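Local coordinates for protein HRI1 (Saccharomyces cerevisiae, PDB 3RBY), which is of unknown function and non-essential, but interacts with HRR25 and may interact with SEC72, at residues A[101-106]-A[127-132]; A[164-169]-A[234-239]; A[114-117]-A[123-126]. All coordinates share one frame; numbering follows the deposited sequence.

Contact 1: residues A[101-106]-A[127-132]; sequences KNWDSG and REMWQP. Unlike the reference sequence in segment 127-132: Met-129 (reference Leu).
Trp-103 turns its CG anti to its own carbonyl carbon (chi1 -70°), and Met-129 is bent at chi2 and chi3; these torsions bring the sulfur against the indole in a Met-aromatic contact. Trp-103 follows strand 96-102 and Met-129 lies within strand 124-132; these two strands flank strand 108-114 in an antiparallel sheet, and both side chains touch Glu-109 on that middle strand, so the contact bridges over it. Met-129 SD lies obliquely 4.0 Å from the centroid of the Trp-103 six-membered ring, and its closest ring atom is CH2 of Trp-103, at 3.5 Å. The side chains cross at about a right angle. The reference sequence has leucine in place of Met-129, so the sulfur contact is a feature of the deposited sequence. Beyond the indole, a type I turn from Trp-103 to Gly-106 is closed by Gly-106 N bonding to Trp-103 O, while Asn-18 of the second subunit packs on Trp-103. The turn meets the other strand again where Gly-106 O touches the Pro-132 ring. Nearby, Gln-131 NE2 donates to Pro-132 O (2.9 Å, 160° at the hydrogen) and also to a water hydrogen-bonded to Ser-105 O at 2.8 Å.

Contact 2: residues A[164-169]-A[234-239]; sequences EAYDGL and NGLNWE
The indole NE1 of Trp-238 donates a hydrogen bond to Lys-217 O, outside both segments, while the far end of the same ring system is pushed against the backbone of Gly-168 and Leu-169. That bond satisfies the polar edge of a buried ring and would restrict its rotation. With CG anti to the carbonyl carbon (chi1 -61°), the ring reaches across to segment 164-169, where CZ3 of Trp-238 stops 3.4 Å from Gly-168 C. Leu-169 N meets the same CZ3 of Trp-238 at 3.5 Å, near the ring plane and at its edge. Glycine suits this position: a beta carbon on Gly-168 would point at the indole and fall 2.7 Å from Trp-238 CH2, a clash. No hydrogen bond joins the two segments, as the topology explains. Strands 166-169 and 236-239 both run beside strand 156-161 in an antiparallel sheet, one on each flank, so they share a general direction, with 45° between them and 8.8 Å between their axes. Tyr-166, Leu-236 and Trp-238 all touch Val-161 on the intervening strand, evidence that the three side chains gather over one face of the sheet, consistent with the interior of a beta-barrel. The other contact across the segments is apolar. Leu-236 CD2 reaches Tyr-166 CD2 at 3.8 Å in an oblique approach, while its other branch, CD1, sits 4.3 Å above the plane of the tyrosine ring, offset toward the rim. Leu-181 of strand 176-183 touches both residues. At its polar end, the phenol OH of Tyr-166 is hydrogen-bonded to Glu-214 OE1, outside the two segments.

Contact 3: residues A[114-117]-A[123-126]; sequences VYPF and SVSF
Pro-116 and Val-124 make the close apolar part of this contact: CG of Pro-116 lies 3.6 Å from Val-124 CG2, and CD of the same proline follows at 3.8 Å. Val-124 offers this methyl because its CG1 stands anti to the backbone N (chi1 -174°), which places CG2 anti to the carbonyl carbon. The valine pair beside it is looser, with Val-114 CG1 and Val-124 CB 4.3 Å apart, although both side chains point to the same face of the sheet. Their backbones form a hydrogen-bonded antiparallel pair. Val-124 N donates to Val-114 O at 3.0 Å (151° at the hydrogen), whereas the return bond from Val-114 N to Val-124 O, at 2.8 Å, is bent to 129° and weak. This pair closes the loop end of the beta-hairpin made by strands 108-114 and 124-132; one step further toward the loop, Ser-123 CA makes a CA-H...O contact with Val-114 O at 3.2 Å. The side at Ser-123, which is exposed, is the solvent side. There the Tyr-115 ring approaches Ser-123 obliquely, its CD2 3.8 Å from Ser-123 CA; the closer approach to the serine CB is too short to be trusted. Replacing Tyr-115 by an alanine would probably strip Ser-123 of its aromatic neighbour and open a gap between the loop and His-92, which the tyrosine also touches. A triethylene glycol, probably from the crystallisation liquor, lies about 5 Å from the Val-114 side chain.

Along the chain, contact 3 is nested inside the loop closed by contact 1, and contact 2 opens only after both have closed. Contacts 1 and 3 share strand 124-132 and so one antiparallel sheet: contact 3 lies at the strand's start beside the hairpin loop, contact 1 at its end, with centres 21 Å apart. Contact 2 belongs to a second antiparallel sheet, which includes strands 166-173 and 236-244. Its centre is 35 Å from that of contact 1, across the centre of the chain, and 34 Å from that of contact 3; the nearest atoms are about 15 and 20 Å away. The three thus sample two separate beta-sheets, consistent with N- and C-terminal halves in HRI1.

Contact 1: residues A[101-106]-A[127-132]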
loop_
_atom_site.group_PDB
_atom_site.type_symbol
_atom_site.label_atom_id
_atom_site.label_comp_id
_atom_site.label_asym_id
_atom_site.label_seq_id
_atom_site.Cartn_x
_atom_site.Cartn_y
_atom_site.Cartn_z
ATOM N N LYS A 101 -0.084 -13.594 7.937
ATOM C CA LYS A 101 0.581 -13.007 9.093
ATOM C C LYS A 101 0.449 -11.485 9.063
ATOM O O LYS A 101 0.973 -10.837 8.148
ATOM C CB LYS A 101 2.069 -13.394 9.103
ATOM C CG LYS A 101 2.384 -14.888 9.315
ATOM C CD LYS A 101 3.687 -15.289 8.580
ATOM C CE LYS A 101 4.580 -16.250 9.383
ATOM N NZ LYS A 101 5.442 -15.540 10.398
ATOM N N ASN A 102 -0.256 -10.924 10.050
ATOM C CA ASN A 102 -0.363 -9.475 10.214
ATOM C C ASN A 102 0.985 -8.840 10.558
ATOM O O ASN A 102 1.705 -9.346 11.427
ATOM C CB ASN A 102 -1.369 -9.114 11.322
ATOM C CG ASN A 102 -2.810 -9.439 10.946
ATOM O OD1 ASN A 102 -3.200 -9.372 9.775
ATOM N ND2 ASN A 102 -3.613 -9.788 11.946
ATOM N N TRP A 103 1.337 -7.742 9.883
ATOM C CA TRP A 103 2.530 -6.982 10.278
ATOM C C TRP A 103 2.140 -5.775 11.107
ATOM O O TRP A 103 0.983 -5.348 11.078
ATOM C CB TRP A 103 3.309 -6.509 9.058
ATOM C CG TRP A 103 3.974 -7.597 8.324
ATOM C CD1 TRP A 103 3.980 -8.916 8.653
ATOM C CD2 TRP A 103 4.733 -7.477 7.108
ATOM N NE1 TRP A 103 4.702 -9.631 7.721
ATOM C CE2 TRP A 103 5.175 -8.770 6.763
ATOM C CE3 TRP A 103 5.082 -6.403 6.281
ATOM C CZ2 TRP A 103 5.947 -9.020 5.622
ATOM C CZ3 TRP A 103 5.854 -6.650 5.151
ATOM C CH2 TRP A 103 6.278 -7.948 4.833
ATOM N N ASP A 104 3.102 -5.214 11.835
ATOM C CA ASP A 104 2.838 -3.994 12.600
ATOM C C ASP A 104 2.318 -2.860 11.701
ATOM O O ASP A 104 1.577 -1.985 12.156
ATOM C CB ASP A 104 4.108 -3.527 13.319
ATOM C CG ASP A 104 4.596 -4.515 14.374
ATOM O OD1 ASP A 104 5.754 -4.357 14.817
ATOM O OD2 ASP A 104 3.839 -5.438 14.757
ATOM N N SER A 105 2.718 -2.869 10.429
ATOM C CA SER A 105 2.309 -1.799 9.513
ATOM C C SER A 105 0.829 -1.878 9.164
ATOM O O SER A 105 0.289 -0.956 8.552
ATOM C CB SER A 105 3.112 -1.863 8.229
ATOM O OG SER A 105 2.851 -3.093 7.578
ATOM N N GLY A 106 0.178 -2.979 9.549
ATOM C CA GLY A 106 -1.239 -3.170 9.273
ATOM C C GLY A 106 -1.500 -3.828 7.924
ATOM O O GLY A 106 -2.662 -4.073 7.564
ATOM N N ARG A 127 4.651 -15.727 -2.155
ATOM C CA ARG A 127 4.298 -14.728 -1.161
ATOM C C ARG A 127 3.519 -13.587 -1.790
ATOM O O ARG A 127 3.814 -13.142 -2.893
ATOM C CB ARG A 127 5.519 -14.184 -0.415
ATOM C CG ARG A 127 5.238 -12.836 0.247
ATOM C CD ARG A 127 6.304 -12.455 1.254
ATOM N NE ARG A 127 7.628 -12.882 0.824
ATOM C CZ ARG A 127 8.474 -13.536 1.608
ATOM N NH1 ARG A 127 9.663 -13.902 1.147
ATOM N NH2 ARG A 127 8.128 -13.814 2.860
ATOM N N GLU A 128 2.514 -13.122 -1.065
ATOM C CA GLU A 128 1.722 -11.997 -1.509
ATOM C C GLU A 128 1.559 -11.042 -0.361
ATOM O O GLU A 128 1.275 -11.459 0.758
ATOM C CB GLU A 128 0.361 -12.469 -2.010
ATOM C CG GLU A 128 0.448 -13.011 -3.408
ATOM C CD GLU A 128 -0.758 -13.818 -3.801
ATOM O OE1 GLU A 128 -0.782 -15.017 -3.456
ATOM O OE2 GLU A 128 -1.673 -13.267 -4.452
ATOM N N MET A 129 1.752 -9.759 -0.642
ATOM C CA MET A 129 1.563 -8.732 0.365
ATOM C C MET A 129 0.243 -8.016 0.128
ATOM O O MET A 129 -0.075 -7.633 -1.009
ATOM C CB MET A 129 2.730 -7.757 0.338
ATOM C CG MET A 129 3.325 -7.464 1.709
ATOM S SD MET A 129 3.857 -8.961 2.545
ATOM C CE MET A 129 4.676 -9.733 1.187
ATOM N N TRP A 130 -0.518 -7.835 1.208
ATOM C CA TRP A 130 -1.861 -7.274 1.113
ATOM C C TRP A 130 -2.061 -6.032 1.954
ATOM O O TRP A 130 -1.678 -5.990 3.132
ATOM C CB TRP A 130 -2.933 -8.302 1.515
ATOM C CG TRP A 130 -2.967 -9.486 0.624
ATOM C CD1 TRP A 130 -2.275 -10.654 0.789
ATOM C CD2 TRP A 130 -3.703 -9.622 -0.601
ATOM N NE1 TRP A 130 -2.549 -11.514 -0.250
ATOM C CE2 TRP A 130 -3.417 -10.908 -1.119
ATOM C CE3 TRP A 130 -4.582 -8.790 -1.304
ATOM C CZ2 TRP A 130 -3.979 -11.378 -2.307
ATOM C CZ3 TRP A 130 -5.133 -9.253 -2.482
ATOM C CH2 TRP A 130 -4.837 -10.540 -2.970
ATOM N N GLN A 131 -2.712 -5.047 1.335
ATOM C CA GLN A 131 -3.060 -3.808 1.991
ATOM C C GLN A 131 -4.571 -3.744 2.280
ATOM O O GLN A 131 -5.386 -3.659 1.355
ATOM C CB GLN A 131 -2.660 -2.619 1.114
ATOM C CG GLN A 131 -3.107 -1.292 1.712
ATOM C CD GLN A 131 -2.327 -0.947 2.968
ATOM O OE1 GLN A 131 -1.135 -0.616 2.888
ATOM N NE2 GLN A 131 -2.981 -1.036 4.133
ATOM N N PRO A 132 -4.949 -3.802 3.565
ATOM C CA PRO A 132 -6.356 -3.567 3.909
ATOM C C PRO A 132 -6.692 -2.124 3.604
ATOM O O PRO A 132 -5.915 -1.198 3.911
ATOM C CB PRO A 132 -6.405 -3.798 5.430
ATOM C CG PRO A 132 -5.147 -4.607 5.739
ATOM C CD PRO A 132 -4.125 -4.150 4.739
HETATM O O HOH W 1 -1.884 -0.246 6.894
#

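Contact 2: residues A[164-169]-A[234-239]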
loop_
_atom_site.group_PDB
_atom_site.type_symbol
_atom_site.label_atom_id
_atom_site.label_comp_id
_atom_site.label_asym_id
_atom_site.label_seq_id
_atom_site.Cartn_x
_atom_site.Cartn_y
_atom_site.Cartn_z
ATOM N N GLU A 164 -29.354 -23.429 -12.920
ATOM C CA GLU A 164 -28.589 -24.664 -13.046
ATOM C C GLU A 164 -27.494 -24.534 -14.092
ATOM O O GLU A 164 -26.485 -25.236 -14.038
ATOM C CB GLU A 164 -29.513 -25.843 -13.376
ATOM C CG GLU A 164 -30.640 -25.515 -14.360
ATOM C CD GLU A 164 -31.217 -26.755 -15.053
ATOM O OE1 GLU A 164 -31.726 -26.610 -16.187
ATOM O OE2 GLU A 164 -31.166 -27.870 -14.477
ATOM N N ALA A 165 -27.701 -23.631 -15.047
ATOM C CA ALA A 165 -26.763 -23.439 -16.150
ATOM C C ALA A 165 -25.604 -22.489 -15.821
ATOM O O ALA A 165 -24.681 -22.323 -16.636
ATOM C CB ALA A 165 -27.506 -22.956 -17.394
ATOM N N TYR A 166 -25.650 -21.869 -14.641
ATOM C CA TYR A 166 -24.673 -20.837 -14.294
ATOM C C TYR A 166 -24.132 -20.943 -12.887
ATOM O O TYR A 166 -24.836 -21.362 -11.968
ATOM C CB TYR A 166 -25.303 -19.459 -14.403
ATOM C CG TYR A 166 -25.539 -18.970 -15.802
ATOM C CD1 TYR A 166 -24.545 -18.287 -16.495
ATOM C CD2 TYR A 166 -26.766 -19.160 -16.421
ATOM C CE1 TYR A 166 -24.763 -17.823 -17.776
ATOM C CE2 TYR A 166 -26.999 -18.696 -17.694
ATOM C CZ TYR A 166 -25.994 -18.029 -18.372
ATOM O OH TYR A 166 -26.223 -17.565 -19.650
ATOM N N ASP A 167 -22.874 -20.537 -12.735
ATOM C CA ASP A 167 -22.302 -20.205 -11.439
ATOM C C ASP A 167 -22.093 -18.690 -11.357
ATOM O O ASP A 167 -21.691 -18.063 -12.341
ATOM C CB ASP A 167 -20.976 -20.929 -11.243
ATOM C CG ASP A 167 -21.149 -22.422 -11.071
ATOM O OD1 ASP A 167 -20.268 -23.172 -11.540
ATOM O OD2 ASP A 167 -22.156 -22.838 -10.469
ATOM N N GLY A 168 -22.360 -18.099 -10.192
ATOM C CA GLY A 168 -22.194 -16.666 -10.038
ATOM C C GLY A 168 -22.250 -16.160 -8.607
ATOM O O GLY A 168 -23.045 -16.645 -7.795
ATOM N N LEU A 169 -21.412 -15.164 -8.306
ATOM C CA LEU A 169 -21.329 -14.575 -6.972
ATOM C C LEU A 169 -21.045 -13.089 -7.130
ATOM O O LEU A 169 -20.127 -12.700 -7.859
ATOM C CB LEU A 169 -20.160 -15.203 -6.216
ATOM C CG LEU A 169 -20.283 -15.754 -4.793
ATOM C CD1 LEU A 169 -19.123 -15.286 -3.947
ATOM C CD2 LEU A 169 -21.610 -15.406 -4.147
ATOM N N ASN A 234 -32.397 -9.731 -16.180
ATOM C CA ASN A 234 -32.482 -10.278 -17.537
ATOM C C ASN A 234 -32.647 -11.795 -17.546
ATOM O O ASN A 234 -31.847 -12.522 -18.149
ATOM C CB ASN A 234 -31.255 -9.868 -18.373
ATOM C CG ASN A 234 -31.380 -8.456 -18.936
ATOM O OD1 ASN A 234 -30.572 -7.580 -18.626
ATOM N ND2 ASN A 234 -32.398 -8.234 -19.773
ATOM N N GLY A 235 -33.676 -12.272 -16.858
ATOM C CA GLY A 235 -33.956 -13.698 -16.823
ATOM C C GLY A 235 -33.071 -14.550 -15.919
ATOM O O GLY A 235 -33.398 -15.718 -15.666
ATOM N N LEU A 236 -31.957 -13.993 -15.434
ATOM C CA LEU A 236 -31.099 -14.718 -14.487
ATOM C C LEU A 236 -31.459 -14.391 -13.026
ATOM O O LEU A 236 -31.484 -13.220 -12.615
ATOM C CB LEU A 236 -29.626 -14.418 -14.741
ATOM C CG LEU A 236 -28.695 -15.615 -14.977
ATOM C CD1 LEU A 236 -27.501 -15.550 -14.061
ATOM C CD2 LEU A 236 -29.397 -16.951 -14.816
ATOM N N ASN A 237 -31.752 -15.435 -12.253
ATOM C CA ASN A 237 -32.108 -15.274 -10.844
ATOM C C ASN A 237 -30.897 -15.362 -9.929
ATOM O O ASN A 237 -30.020 -16.212 -10.101
ATOM C CB ASN A 237 -33.146 -16.307 -10.429
ATOM C CG ASN A 237 -34.474 -16.105 -11.126
ATOM O OD1 ASN A 237 -34.698 -15.077 -11.764
ATOM N ND2 ASN A 237 -35.368 -17.082 -11.002
ATOM N N TRP A 238 -30.847 -14.452 -8.971
ATOM C CA TRP A 238 -29.845 -14.507 -7.932
ATOM C C TRP A 238 -30.577 -14.491 -6.619
ATOM O O TRP A 238 -31.653 -13.895 -6.520
ATOM C CB TRP A 238 -28.943 -13.284 -7.991
ATOM C CG TRP A 238 -28.207 -13.166 -9.273
ATOM C CD1 TRP A 238 -28.736 -12.896 -10.511
ATOM C CD2 TRP A 238 -26.797 -13.308 -9.456
ATOM N NE1 TRP A 238 -27.731 -12.873 -11.454
ATOM C CE2 TRP A 238 -26.531 -13.116 -10.833
ATOM C CE3 TRP A 238 -25.732 -13.579 -8.593
ATOM C CZ2 TRP A 238 -25.235 -13.181 -11.361
ATOM C CZ3 TRP A 238 -24.448 -13.654 -9.113
ATOM C CH2 TRP A 238 -24.210 -13.454 -10.489
ATOM N N GLU A 239 -29.976 -15.125 -5.615
ATOM C CA GLU A 239 -30.482 -15.081 -4.252
ATOM C C GLU A 239 -29.535 -14.239 -3.394
ATOM O O GLU A 239 -28.309 -14.402 -3.462
ATOM C CB GLU A 239 -30.584 -16.507 -3.686
ATOM C CG GLU A 239 -31.367 -16.604 -2.375
ATOM C CD GLU A 239 -31.158 -17.939 -1.651
ATOM O OE1 GLU A 239 -31.499 -18.020 -0.439
ATOM O OE2 GLU A 239 -30.642 -18.899 -2.289
#

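Contact 3: residues A[114-117]-A[123-126]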
loop_
_atom_site.group_PDB
_atom_site.type_symbol
_atom_site.label_atom_id
_atom_site.label_comp_id
_atom_site.label_asym_id
_atom_site.label_seq_id
_atom_site.Cartn_x
_atom_site.Cartn_y
_atom_site.Cartn_z
ATOM N N VAL A 114 2.564 -24.302 -3.756
ATOM C CA VAL A 114 1.614 -24.697 -4.786
ATOM C C VAL A 114 2.260 -25.807 -5.639
ATOM O O VAL A 114 3.473 -26.031 -5.542
ATOM C CB VAL A 114 1.177 -23.450 -5.592
ATOM C CG1 VAL A 114 1.907 -23.354 -6.915
ATOM C CG2 VAL A 114 -0.319 -23.431 -5.778
ATOM N N TYR A 115 1.471 -26.542 -6.422
ATOM C CA TYR A 115 2.035 -27.670 -7.186
ATOM C C TYR A 115 1.662 -27.591 -8.663
ATOM O O TYR A 115 0.826 -28.352 -9.158
ATOM C CB TYR A 115 1.653 -29.023 -6.567
ATOM C CG TYR A 115 2.215 -29.210 -5.169
ATOM C CD1 TYR A 115 1.486 -28.813 -4.052
ATOM C CD2 TYR A 115 3.478 -29.760 -4.964
ATOM C CE1 TYR A 115 1.993 -28.958 -2.768
ATOM C CE2 TYR A 115 3.995 -29.917 -3.676
ATOM C CZ TYR A 115 3.247 -29.507 -2.581
ATOM O OH TYR A 115 3.735 -29.644 -1.296
ATOM N N PRO A 116 2.298 -26.653 -9.373
ATOM C CA PRO A 116 1.942 -26.346 -10.761
ATOM C C PRO A 116 2.039 -27.576 -11.662
ATOM O O PRO A 116 1.292 -27.672 -12.638
ATOM C CB PRO A 116 3.000 -25.315 -11.174
ATOM C CG PRO A 116 3.535 -24.749 -9.877
ATOM C CD PRO A 116 3.434 -25.852 -8.877
ATOM N N PHE A 117 2.937 -28.503 -11.334
ATOM C CA PHE A 117 3.280 -29.587 -12.258
ATOM C C PHE A 117 2.751 -30.947 -11.818
ATOM O O PHE A 117 3.005 -31.970 -12.471
ATOM C CB PHE A 117 4.795 -29.629 -12.489
ATOM C CG PHE A 117 5.365 -28.312 -12.937
ATOM C CD1 PHE A 117 6.288 -27.633 -12.152
ATOM C CD2 PHE A 117 4.944 -27.730 -14.127
ATOM C CE1 PHE A 117 6.804 -26.406 -12.560
ATOM C CE2 PHE A 117 5.456 -26.502 -14.546
ATOM C CZ PHE A 117 6.386 -25.840 -13.761
ATOM N N SER A 123 7.228 -28.407 -5.339
ATOM C CA SER A 123 6.357 -27.288 -4.978
ATOM C C SER A 123 7.031 -25.923 -5.172
ATOM O O SER A 123 8.236 -25.755 -4.925
ATOM C CB SER A 123 5.841 -27.420 -3.535
ATOM O OG SER A 123 6.889 -27.343 -2.586
ATOM N N VAL A 124 6.229 -24.963 -5.628
ATOM C CA VAL A 124 6.630 -23.568 -5.721
ATOM C C VAL A 124 6.019 -22.775 -4.558
ATOM O O VAL A 124 4.796 -22.667 -4.430
ATOM C CB VAL A 124 6.169 -22.944 -7.054
ATOM C CG1 VAL A 124 6.716 -21.518 -7.206
ATOM C CG2 VAL A 124 6.593 -23.828 -8.234
ATOM N N SER A 125 6.881 -22.228 -3.712
ATOM C CA SER A 125 6.442 -21.369 -2.629
ATOM C C SER A 125 6.188 -19.960 -3.175
ATOM O O SER A 125 6.895 -19.484 -4.078
ATOM C CB SER A 125 7.501 -21.325 -1.531
ATOM O OG SER A 125 8.564 -20.451 -1.894
ATOM N N PHE A 126 5.163 -19.302 -2.642
ATOM C CA PHE A 126 4.822 -17.947 -3.069
ATOM C C PHE A 126 4.600 -17.027 -1.879
ATOM O O PHE A 126 4.390 -17.483 -0.738
ATOM C CB PHE A 126 3.565 -17.938 -3.955
ATOM C CG PHE A 126 2.296 -18.295 -3.221
ATOM C CD1 PHE A 126 1.864 -19.619 -3.143
ATOM C CD2 PHE A 126 1.529 -17.307 -2.614
ATOM C CE1 PHE A 126 0.687 -19.951 -2.462
ATOM C CE2 PHE A 126 0.354 -17.627 -1.935
ATOM C CZ PHE A 126 -0.068 -18.949 -1.859
#